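Local coordinates for endo-pectate lyase (Erwinia chrysanthemi, PDB 3B4N), which cleaves polygalacturonate by calcium-dependent elimination and probably also depolymerises methylated pectins, acting at internal sites of the chain, at residues A196-G201 against Q227-N232; W251-D256 against G282-Y287. All blocks are in the same frame, centred on the assembly; numbering follows the deposited sequence.

Interaction 1 of 2, residues A196-G201 against Q227-N232; sequences AATNNG and QHNSKN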
ATOM      1  N   ALA A 196      -4.670   0.304   7.010  1.00  8.50           N
ATOM      2  CA  ALA A 196      -3.213   0.294   6.846  1.00  9.03           C
ATOM      3  C   ALA A 196      -2.517   1.612   7.196  1.00  8.11           C
ATOM      4  O   ALA A 196      -1.508   1.619   7.918  1.00  8.05           O
ATOM      5  CB  ALA A 196      -2.864  -0.106   5.405  1.00  8.32           C
ATOM      6  N   ALA A 197      -3.035   2.715   6.666  1.00  8.41           N
ATOM      7  CA  ALA A 197      -2.465   4.038   6.910  1.00  8.51           C
ATOM      8  C   ALA A 197      -3.586   5.057   6.922  1.00  9.16           C
ATOM      9  O   ALA A 197      -4.605   4.885   6.246  1.00  8.92           O
ATOM     10  CB  ALA A 197      -1.449   4.384   5.828  1.00  9.81           C
ATOM     11  N   THR A 198      -3.378   6.128   7.678  1.00  8.18           N
ATOM     12  CA  THR A 198      -4.368   7.185   7.851  1.00  8.31           C
ATOM     13  C   THR A 198      -3.769   8.547   7.555  1.00  8.50           C
ATOM     14  O   THR A 198      -2.749   8.926   8.130  1.00  9.12           O
ATOM     15  CB  THR A 198      -4.901   7.189   9.306  1.00  8.25           C
ATOM     16  OG1 THR A 198      -5.410   5.893   9.631  1.00 10.47           O
ATOM     17  CG2 THR A 198      -5.988   8.237   9.489  1.00  9.78           C
ATOM     18  N   ASN A 199      -4.405   9.282   6.652  1.00  8.26           N
ATOM     19  CA  ASN A 199      -3.941  10.604   6.301  1.00  7.97           C
ATOM     20  C   ASN A 199      -4.656  11.665   7.131  1.00  8.71           C
ATOM     21  O   ASN A 199      -5.817  12.005   6.884  1.00  9.63           O
ATOM     22  CB  ASN A 199      -4.161  10.871   4.802  1.00  7.78           C
ATOM     23  CG  ASN A 199      -3.484  12.150   4.338  1.00  8.97           C
ATOM     24  OD1 ASN A 199      -2.970  12.916   5.157  1.00 10.59           O
ATOM     25  ND2 ASN A 199      -3.477  12.386   3.028  1.00 10.05           N
ATOM     26  N   ASN A 200      -3.951  12.149   8.149  1.00  9.17           N
ATOM     27  CA  ASN A 200      -4.425  13.226   9.019  1.00 10.31           C
ATOM     28  C   ASN A 200      -3.458  14.396   8.794  1.00 10.81           C
ATOM     29  O   ASN A 200      -3.392  15.315   9.613  1.00 12.79           O
ATOM     30  CB  ASN A 200      -4.339  12.833  10.503  1.00  9.50           C
ATOM     31  CG  ASN A 200      -5.352  11.778  10.911  1.00 10.10           C
ATOM     32  OD1 ASN A 200      -5.056  10.923  11.740  1.00 13.57           O
ATOM     33  ND2 ASN A 200      -6.554  11.854  10.366  1.00  9.83           N
ATOM     34  N   GLY A 201      -2.715  14.354   7.686  1.00  9.88           N
ATOM     35  CA  GLY A 201      -1.736  15.388   7.379  1.00 10.93           C
ATOM     36  C   GLY A 201      -1.983  16.135   6.083  1.00 10.18           C
ATOM     37  O   GLY A 201      -3.124  16.312   5.682  1.00 11.24           O
ATOM     38  N   GLN A 227      -7.268   5.364   5.000  1.00  9.41           N
ATOM     39  CA  GLN A 227      -8.297   6.235   5.565  1.00  8.38           C
ATOM     40  C   GLN A 227      -7.789   7.668   5.427  1.00  9.12           C
ATOM     41  O   GLN A 227      -6.617   7.936   5.672  1.00 11.84           O
ATOM     42  CB  GLN A 227      -8.521   5.884   7.039  1.00 11.44           C
ATOM     43  CG  GLN A 227      -9.537   6.761   7.769  1.00 12.32           C
ATOM     44  CD  GLN A 227     -10.942   6.647   7.206  1.00 14.96           C
ATOM     45  OE1 GLN A 227     -11.304   5.648   6.580  1.00 16.42           O
ATOM     46  NE2 GLN A 227     -11.752   7.672   7.445  1.00 17.81           N
ATOM     47  N   HIS A 228      -8.663   8.582   5.041  1.00  9.24           N
ATOM     48  CA  HIS A 228      -8.248   9.966   4.816  1.00  7.97           C
ATOM     49  C   HIS A 228      -9.208  10.903   5.543  1.00  9.07           C
ATOM     50  O   HIS A 228     -10.387  11.017   5.173  1.00  9.37           O
ATOM     51  CB  HIS A 228      -8.241  10.188   3.295  1.00  8.77           C
ATOM     52  CG  HIS A 228      -7.578  11.449   2.845  1.00  7.61           C
ATOM     53  ND1 HIS A 228      -7.028  11.567   1.585  1.00  8.27           N
ATOM     54  CD2 HIS A 228      -7.459  12.668   3.424  1.00  9.53           C
ATOM     55  CE1 HIS A 228      -6.603  12.807   1.409  1.00  8.95           C
ATOM     56  NE2 HIS A 228      -6.853  13.495   2.510  1.00 10.92           N
ATOM     57  N   ASN A 229      -8.684  11.555   6.583  1.00  9.65           N
ATOM     58  CA  ASN A 229      -9.464  12.449   7.446  1.00  9.46           C
ATOM     59  C   ASN A 229      -9.181  13.937   7.313  1.00 10.02           C
ATOM     60  O   ASN A 229     -10.080  14.758   7.504  1.00 10.56           O
ATOM     61  CB  ASN A 229      -9.235  12.089   8.917  1.00 11.04           C
ATOM     62  CG  ASN A 229      -9.564  10.648   9.236  1.00 11.97           C
ATOM     63  OD1 ASN A 229      -8.862  10.005  10.020  1.00 14.41           O
ATOM     64  ND2 ASN A 229     -10.633  10.135   8.650  1.00  9.61           N
ATOM     65  N   SER A 230      -7.933  14.306   7.049  1.00 10.25           N
ATOM     66  CA  SER A 230      -7.635  15.727   6.931  1.00 10.41           C
ATOM     67  C   SER A 230      -8.271  16.299   5.668  1.00 10.38           C
ATOM     68  O   SER A 230      -8.748  15.553   4.808  1.00 10.39           O
ATOM     69  CB  SER A 230      -6.123  15.951   6.904  1.00 12.09           C
ATOM     70  OG  SER A 230      -5.543  15.226   5.840  1.00 12.42           O
ATOM     71  N   LYS A 231      -8.286  17.627   5.566  1.00 11.73           N
ATOM     72  CA  LYS A 231      -8.852  18.324   4.410  1.00 12.53           C
ATOM     73  C   LYS A 231      -7.759  19.118   3.692  1.00 10.88           C
ATOM     74  O   LYS A 231      -6.704  19.390   4.266  1.00 11.78           O
ATOM     75  CB  LYS A 231      -9.970  19.280   4.847  1.00 13.54           C
ATOM     76  CG  LYS A 231     -11.036  18.630   5.719  1.00 16.25           C
ATOM     77  CD  LYS A 231     -11.972  19.668   6.319  1.00 21.03           C
ATOM     78  CE  LYS A 231     -12.871  19.041   7.369  1.00 23.51           C
ATOM     79  NZ  LYS A 231     -13.560  20.082   8.188  1.00 26.37           N
ATOM     80  N   ASN A 232      -8.022  19.489   2.440  1.00 11.32           N
ATOM     81  CA  ASN A 232      -7.065  20.235   1.617  1.00 12.86           C
ATOM     82  C   ASN A 232      -5.796  19.390   1.605  1.00 12.73           C
ATOM     83  O   ASN A 232      -4.680  19.906   1.707  1.00 13.57           O
ATOM     84  CB  ASN A 232      -6.775  21.602   2.259  1.00 14.68           C
ATOM     85  CG  ASN A 232      -8.041  22.364   2.607  1.00 16.64           C
ATOM     86  OD1 ASN A 232      -8.800  22.752   1.731  1.00 21.30           O
ATOM     87  ND2 ASN A 232      -8.275  22.568   3.894  1.00 19.66           N
TER
HETATM   88  O   HOH W   1      -4.253  19.141   5.984  1.00 28.33           O
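N199 lays its side chain over one face of the H228 ring: CB sits 4.1 Å from the ring centroid and 18° off its normal, a CH-pi contact, and ND2 stands near CE1 at 3.5 Å. N199 and H228 are bridged on the same sheet face, and with CG of each anti to its backbone N (chi1 -171° and -168°) the side chains run alongside. H228 NE2 bonds S233, and N199 ND2 bonds T235, which fixes both groups from outside. The backbones pair in parallel through Q227 N to A197 O and N199 N to Q227 O. Where the strands end, N199 O accepts from both N229 N (2.9 Å) and S230 N (3.1 Å). N199 OD1 turns back to G201 N at 2.9 Å, forming an Asx turn, and the S230 hydroxyl donates to G201 O at 2.7 Å. Past the strand ends N200 and N229 lie side by side with nearly coplanar amides, ND2 of N200 meeting a lone pair of N229 OD1 at 3.0 Å. T198 CG2 abuts the same OD1, and T198 lies close to a bound zinc ion. Parallel bridges in register between consecutive turns are characteristic of the right-handed parallel beta-helix.

Interaction 2 of 2, residues W251-D256 against G282-Y287; sequences WRSCGD and GVNRNY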
ATOM      1  N   TRP A 251      -9.157   3.261  -0.814  1.00  8.10           N
ATOM      2  CA  TRP A 251      -9.150   4.574  -0.174  1.00  7.56           C
ATOM      3  C   TRP A 251     -10.543   5.111   0.031  1.00  9.30           C
ATOM      4  O   TRP A 251     -11.411   4.973  -0.836  1.00  9.66           O
ATOM      5  CB  TRP A 251      -8.357   5.542  -1.062  1.00  7.61           C
ATOM      6  CG  TRP A 251      -8.383   6.992  -0.670  1.00  7.77           C
ATOM      7  CD1 TRP A 251      -7.471   7.653   0.114  1.00  8.42           C
ATOM      8  CD2 TRP A 251      -9.290   7.988  -1.152  1.00  8.16           C
ATOM      9  NE1 TRP A 251      -7.751   9.002   0.131  1.00  8.86           N
ATOM     10  CE2 TRP A 251      -8.861   9.235  -0.639  1.00  8.56           C
ATOM     11  CE3 TRP A 251     -10.422   7.949  -1.978  1.00  8.48           C
ATOM     12  CZ2 TRP A 251      -9.524  10.432  -0.927  1.00  9.21           C
ATOM     13  CZ3 TRP A 251     -11.082   9.143  -2.262  1.00  8.73           C
ATOM     14  CH2 TRP A 251     -10.629  10.367  -1.737  1.00  9.33           C
ATOM     15  N   ARG A 252     -10.752   5.720   1.190  1.00  9.61           N
ATOM     16  CA  ARG A 252     -12.033   6.326   1.499  1.00 10.57           C
ATOM     17  C   ARG A 252     -11.853   7.692   2.138  1.00 11.63           C
ATOM     18  O   ARG A 252     -11.127   7.847   3.126  1.00 13.17           O
ATOM     19  CB  ARG A 252     -12.840   5.441   2.452  1.00 11.55           C
ATOM     20  CG  ARG A 252     -14.246   5.967   2.770  1.00 12.22           C
ATOM     21  CD  ARG A 252     -15.105   6.122   1.508  1.00 12.41           C
ATOM     22  NE  ARG A 252     -16.539   6.195   1.812  1.00 14.36           N
ATOM     23  CZ  ARG A 252     -17.278   7.302   1.765  1.00 13.59           C
ATOM     24  NH1 ARG A 252     -18.576   7.250   2.061  1.00 14.85           N
ATOM     25  NH2 ARG A 252     -16.734   8.459   1.414  1.00 11.84           N
ATOM     26  N   SER A 253     -12.486   8.691   1.541  1.00 11.45           N
ATOM     27  CA  SER A 253     -12.495  10.025   2.120  1.00 11.72           C
ATOM     28  C   SER A 253     -13.518   9.821   3.238  1.00 12.19           C
ATOM     29  O   SER A 253     -14.622   9.356   2.980  1.00 13.33           O
ATOM     30  CB  SER A 253     -13.035  11.034   1.118  1.00 12.89           C
ATOM     31  OG  SER A 253     -13.281  12.275   1.754  1.00 11.23           O
ATOM     32  N   CYS A 254     -13.165  10.148   4.475  1.00 11.26           N
ATOM     33  CA  CYS A 254     -14.088   9.921   5.581  1.00 12.99           C
ATOM     34  C   CYS A 254     -15.526  10.328   5.268  1.00 11.28           C
ATOM     35  O   CYS A 254     -15.802  11.482   4.961  1.00 11.02           O
ATOM     36  CB  CYS A 254     -13.607  10.661   6.816  1.00 13.90           C
ATOM     37  SG  CYS A 254     -14.417  10.033   8.314  1.00 18.58           S
ATOM     38  N   GLY A 255     -16.443   9.373   5.387  1.00 13.32           N
ATOM     39  CA  GLY A 255     -17.835   9.653   5.075  1.00 12.35           C
ATOM     40  C   GLY A 255     -18.669  10.377   6.120  1.00 14.75           C
ATOM     41  O   GLY A 255     -19.527  11.186   5.764  1.00 15.07           O
ATOM     42  N   ASP A 256     -18.403  10.115   7.398  1.00 16.46           N
ATOM     43  CA  ASP A 256     -19.184  10.704   8.487  1.00 19.44           C
ATOM     44  C   ASP A 256     -18.364  11.170   9.689  1.00 20.09           C
ATOM     45  O   ASP A 256     -18.832  11.095  10.824  1.00 20.84           O
ATOM     46  CB  ASP A 256     -20.205   9.677   8.969  1.00 22.95           C
ATOM     47  CG  ASP A 256     -19.548   8.389   9.439  1.00 24.65           C
ATOM     48  OD1 ASP A 256     -18.315   8.398   9.649  1.00 26.35           O
ATOM     49  OD2 ASP A 256     -20.254   7.371   9.602  1.00 28.73           O
ATOM     50  N   GLY A 282     -13.723   5.926  -2.722  1.00  9.09           N
ATOM     51  CA  GLY A 282     -14.992   6.534  -2.363  1.00  9.97           C
ATOM     52  C   GLY A 282     -14.785   8.013  -2.080  1.00  9.64           C
ATOM     53  O   GLY A 282     -14.110   8.379  -1.110  1.00 10.64           O
ATOM     54  N   VAL A 283     -15.362   8.861  -2.926  1.00 10.09           N
ATOM     55  CA  VAL A 283     -15.242  10.310  -2.787  1.00 10.55           C
ATOM     56  C   VAL A 283     -16.551  10.934  -2.328  1.00 10.78           C
ATOM     57  O   VAL A 283     -17.631  10.466  -2.693  1.00 12.31           O
ATOM     58  CB  VAL A 283     -14.838  10.993  -4.136  1.00 10.92           C
ATOM     59  CG1 VAL A 283     -13.440  10.555  -4.548  1.00 11.08           C
ATOM     60  CG2 VAL A 283     -15.843  10.658  -5.231  1.00 12.37           C
ATOM     61  N   ASN A 284     -16.450  11.972  -1.503  1.00 10.46           N
ATOM     62  CA  ASN A 284     -17.649  12.697  -1.067  1.00 10.10           C
ATOM     63  C   ASN A 284     -17.729  13.836  -2.077  1.00 10.75           C
ATOM     64  O   ASN A 284     -17.029  14.847  -1.947  1.00 12.31           O
ATOM     65  CB  ASN A 284     -17.467  13.269   0.339  1.00 10.84           C
ATOM     66  CG  ASN A 284     -17.287  12.203   1.377  1.00 11.40           C
ATOM     67  OD1 ASN A 284     -17.961  11.171   1.348  1.00 11.46           O
ATOM     68  ND2 ASN A 284     -16.381  12.445   2.316  1.00 12.42           N
ATOM     69  N   ARG A 285     -18.568  13.690  -3.097  1.00 11.54           N
ATOM     70  CA  ARG A 285     -18.616  14.735  -4.106  1.00 12.87           C
ATOM     71  C   ARG A 285     -19.129  16.075  -3.603  1.00 13.26           C
ATOM     72  O   ARG A 285     -18.753  17.115  -4.139  1.00 14.09           O
ATOM     73  CB  ARG A 285     -19.410  14.275  -5.326  1.00 13.89           C
ATOM     74  CG  ARG A 285     -20.900  14.211  -5.144  1.00 14.11           C
ATOM     75  CD  ARG A 285     -21.519  13.669  -6.417  1.00 16.48           C
ATOM     76  NE  ARG A 285     -22.970  13.786  -6.409  1.00 15.86           N
ATOM     77  CZ  ARG A 285     -23.783  13.031  -7.142  1.00 16.28           C
ATOM     78  NH1 ARG A 285     -23.288  12.095  -7.945  1.00 14.74           N
ATOM     79  NH2 ARG A 285     -25.098  13.209  -7.060  1.00 15.56           N
ATOM     80  N   ASN A 286     -19.967  16.063  -2.570  1.00 13.74           N
ATOM     81  CA  ASN A 286     -20.483  17.319  -2.033  1.00 13.56           C
ATOM     82  C   ASN A 286     -19.412  18.139  -1.310  1.00 14.79           C
ATOM     83  O   ASN A 286     -19.593  19.335  -1.082  1.00 14.24           O
ATOM     84  CB  ASN A 286     -21.665  17.049  -1.092  1.00 13.29           C
ATOM     85  CG  ASN A 286     -21.286  16.170   0.082  1.00 14.88           C
ATOM     86  OD1 ASN A 286     -20.702  15.101  -0.094  1.00 14.33           O
ATOM     87  ND2 ASN A 286     -21.617  16.617   1.290  1.00 15.29           N
ATOM     88  N   TYR A 287     -18.296  17.502  -0.965  1.00 13.56           N
ATOM     89  CA  TYR A 287     -17.210  18.192  -0.282  1.00 12.91           C
ATOM     90  C   TYR A 287     -16.059  18.522  -1.232  1.00 12.73           C
ATOM     91  O   TYR A 287     -15.009  18.998  -0.800  1.00 14.61           O
ATOM     92  CB  TYR A 287     -16.696  17.355   0.888  1.00 13.53           C
ATOM     93  CG  TYR A 287     -17.646  17.260   2.073  1.00 13.74           C
ATOM     94  CD1 TYR A 287     -17.640  16.135   2.893  1.00 13.00           C
ATOM     95  CD2 TYR A 287     -18.510  18.310   2.400  1.00 15.28           C
ATOM     96  CE1 TYR A 287     -18.457  16.047   4.011  1.00 13.59           C
ATOM     97  CE2 TYR A 287     -19.343  18.232   3.522  1.00 15.10           C
ATOM     98  CZ  TYR A 287     -19.306  17.102   4.321  1.00 14.13           C
ATOM     99  OH  TYR A 287     -20.087  17.017   5.452  1.00 17.02           O
TER
HETATM  100  O   HOH W   2     -19.943   9.591   2.400  1.00 12.84           O
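R252 reaches across to N284 with its guanidinium, and side-chain hydrogen bonds join the two segments here. NH2 donates to N284 OD1 at 3.0 Å and 165°; the acceptor lies in the guanidinium plane, whereas the donor stands above the carbonyl plane of the amide, whose plane is turned 62° from the guanidinium. A water joins the same two groups, accepting from R252 NH1 and donating to N284 OD1, so that this oxygen is gripped twice. The other end of the amide is held too: N284 ND2 donates to C254 O at 2.9 Å, again from above the carbonyl plane. The amide is thus fixed at both ends. The first torsion of N284 sets CG beside its own backbone N and turns the amide toward R252 and C254.

Backbone bonds form a single parallel bridge, R252 with G282: G282 N donates to W251 O, and S253 N to G282 O at 3.1 Å. The axes of 251-253 and 282-284 run 12° apart, 5.2 Å at closest approach, as expected of successive turns of the right-handed parallel beta-helix. R252 CD passes 3.9 Å from G282 CA, close against the strand at a residue without a side chain.

Apolar contact is confined to W251 and V283. The valine CG1 comes to the indole edge, in the ring plane, 3.6 Å from CZ3, and the two side chains cross at about a right angle. The polar edge of the same indole is used separately, W251 NE1 bonding H228 ND1, while S253 OG is held by D289.

From the N terminus, interaction 1 comes first: strand 197-199 pairs with strand 224-228, and the contact closes a turn of the coil, with 25 residues between the segments. Interaction 2 opens later, pairing strand 246-253 with strand 276-284 across another 25 residues, so the two contacts follow in series and neither nest nor cross. They are joined laterally because strands 224-228 and 246-253 are neighbours in one sheet; the centres of the two contacts are about 11 Å apart. H228 O and C254 N, 3.0 Å apart, probably form one of the bonds between them, and N229 packs on C254. Together the four strands span successive turns of one face of the beta-helix.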